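Local coordinates for putative uncharacterized protein (Enterobacter cloacae, PDB 4HFK), which is probably an immunity protein of a type VI secretion system, protecting the cell by inhibiting a cognate amidase effector, at residues I24-D29 with E60-L65. Sequence-based numbering, arbitrary orientation.
Sequences IGKIAD and EVIVSL
Lys26 holds CG anti to its carbonyl carbon (chi1 -70°) and runs extended to CE, which carries CD and CE across to helix 52-66. On that helix CB of Ile62 points toward helix 11-27, and its CG2 branch makes the touch. Lys26 CD touches Ile62 CG2 at 3.6 Å, and Lys26 CE lies 3.8 Å from the same methyl. The two side chains cross at about a right angle. Val63 adds its CG2 methyl from one residue further on, 3.9 Å from Lys26 CE. CD and CE of Lys26 thus rest on two methyl groups, and the contact is wholly aliphatic. A bend at chi4 (-55°) then turns the amine out of the line of the chain. The amine has a long, weak ion pair with Asp59, and Arg22 brings a like charge close to it. The closest CA atoms across the contact, Lys26 CA and Val63 CA, are 8.3 Å apart. Ile62 is buried and also packs on Val19 and Cys23 of helix 11-27, whereas Val63 is exposed. The contact joins the C-terminal end of helix 11-27 to helix 52-66, a helix-helix contact within the all-helical fold of this probable amidase immunity protein.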
loop_
_atom_site.group_PDB
_atom_site.type_symbol
_atom_site.label_atom_id
_atom_site.label_comp_id
_atom_site.label_asym_id
_atom_site.label_seq_id
_atom_site.Cartn_x
_atom_site.Cartn_y
_atom_site.Cartn_z
ATOM N N ILE B 24 -1.828 1.762 7.028
ATOM C CA ILE B 24 -1.972 0.308 7.123
ATOM C C ILE B 24 -1.676 -0.162 8.541
ATOM O O ILE B 24 -2.390 -1.005 9.081
ATOM C CB ILE B 24 -1.059 -0.409 6.115
ATOM C CG1 ILE B 24 -1.560 -0.142 4.690
ATOM C CG2 ILE B 24 -1.038 -1.909 6.379
ATOM C CD1 ILE B 24 -0.616 -0.594 3.596
ATOM N N GLY B 25 -0.641 0.413 9.151
ATOM C CA GLY B 25 -0.273 0.086 10.516
ATOM C C GLY B 25 -1.363 0.437 11.511
ATOM O O GLY B 25 -1.566 -0.271 12.500
ATOM N N LYS B 26 -2.066 1.536 11.259
ATOM C CA LYS B 26 -3.138 1.962 12.143
ATOM C C LYS B 26 -4.409 1.125 12.008
ATOM O O LYS B 26 -5.155 1.002 12.971
ATOM C CB LYS B 26 -3.473 3.442 11.911
ATOM C CG LYS B 26 -2.391 4.397 12.386
ATOM C CD LYS B 26 -2.845 5.844 12.238
ATOM C CE LYS B 26 -1.713 6.797 12.605
ATOM N NZ LYS B 26 -1.172 6.519 13.971
ATOM N N ILE B 27 -4.676 0.573 10.823
ATOM C CA ILE B 27 -5.912 -0.199 10.626
ATOM C C ILE B 27 -5.726 -1.713 10.757
ATOM O O ILE B 27 -6.699 -2.457 10.845
ATOM C CB ILE B 27 -6.606 0.097 9.272
ATOM C CG1 ILE B 27 -5.635 -0.063 8.099
ATOM C CG2 ILE B 27 -7.192 1.489 9.261
ATOM C CD1 ILE B 27 -5.792 -1.349 7.339
ATOM N N ALA B 28 -4.478 -2.166 10.747
ATOM C CA ALA B 28 -4.193 -3.600 10.800
ATOM C C ALA B 28 -4.643 -4.190 12.140
ATOM O O ALA B 28 -4.295 -3.668 13.197
ATOM C CB ALA B 28 -2.729 -3.849 10.588
ATOM N N ASP B 29 -5.427 -5.263 12.084
ATOM C CA ASP B 29 -5.847 -5.974 13.292
ATOM C C ASP B 29 -4.864 -7.118 13.443
ATOM O O ASP B 29 -5.231 -8.294 13.368
ATOM C CB ASP B 29 -7.277 -6.515 13.147
ATOM C CG ASP B 29 -7.424 -7.463 11.966
ATOM O OD1 ASP B 29 -6.768 -7.221 10.924
ATOM O OD2 ASP B 29 -8.155 -8.473 12.096
ATOM N N GLU B 60 -1.535 13.296 12.343
ATOM C CA GLU B 60 -2.814 13.827 12.812
ATOM C C GLU B 60 -3.865 13.776 11.709
ATOM O O GLU B 60 -5.022 13.420 11.953
ATOM C CB GLU B 60 -2.658 15.277 13.280
ATOM C CG GLU B 60 -1.815 15.440 14.533
ATOM N N VAL B 61 -3.467 14.150 10.495
ATOM C CA VAL B 61 -4.393 14.130 9.368
ATOM C C VAL B 61 -4.865 12.698 9.137
ATOM O O VAL B 61 -6.057 12.447 8.948
ATOM C CB VAL B 61 -3.744 14.719 8.088
ATOM C CG1 VAL B 61 -4.631 14.495 6.885
ATOM C CG2 VAL B 61 -3.469 16.208 8.276
ATOM N N ILE B 62 -3.924 11.760 9.185
ATOM C CA ILE B 62 -4.238 10.339 9.056
ATOM C C ILE B 62 -5.317 9.889 10.056
ATOM O O ILE B 62 -6.315 9.264 9.673
ATOM C CB ILE B 62 -2.964 9.488 9.244
ATOM C CG1 ILE B 62 -2.038 9.642 8.034
ATOM C CG2 ILE B 62 -3.309 8.028 9.431
ATOM C CD1 ILE B 62 -0.665 9.038 8.241
ATOM N N VAL B 63 -5.119 10.197 11.335
ATOM C CA VAL B 63 -6.058 9.754 12.367
ATOM C C VAL B 63 -7.463 10.309 12.099
ATOM O O VAL B 63 -8.464 9.602 12.265
ATOM C CB VAL B 63 -5.564 10.127 13.786
ATOM C CG1 VAL B 63 -6.635 9.836 14.824
ATOM C CG2 VAL B 63 -4.291 9.346 14.122
ATOM N N SER B 64 -7.523 11.561 11.642
ATOM C CA SER B 64 -8.789 12.205 11.331
ATOM C C SER B 64 -9.468 11.602 10.096
ATOM O O SER B 64 -10.673 11.343 10.109
ATOM C CB SER B 64 -8.580 13.708 11.136
ATOM O OG SER B 64 -9.811 14.348 10.836
ATOM N N LEU B 65 -8.704 11.384 9.027
ATOM C CA LEU B 65 -9.282 10.858 7.789
ATOM C C LEU B 65 -9.692 9.382 7.900
ATOM O O LEU B 65 -10.666 8.957 7.273
ATOM C CB LEU B 65 -8.335 11.073 6.600
ATOM C CG LEU B 65 -8.212 12.507 6.073
ATOM C CD1 LEU B 65 -7.296 12.572 4.854
ATOM C CD2 LEU B 65 -9.570 13.075 5.720
#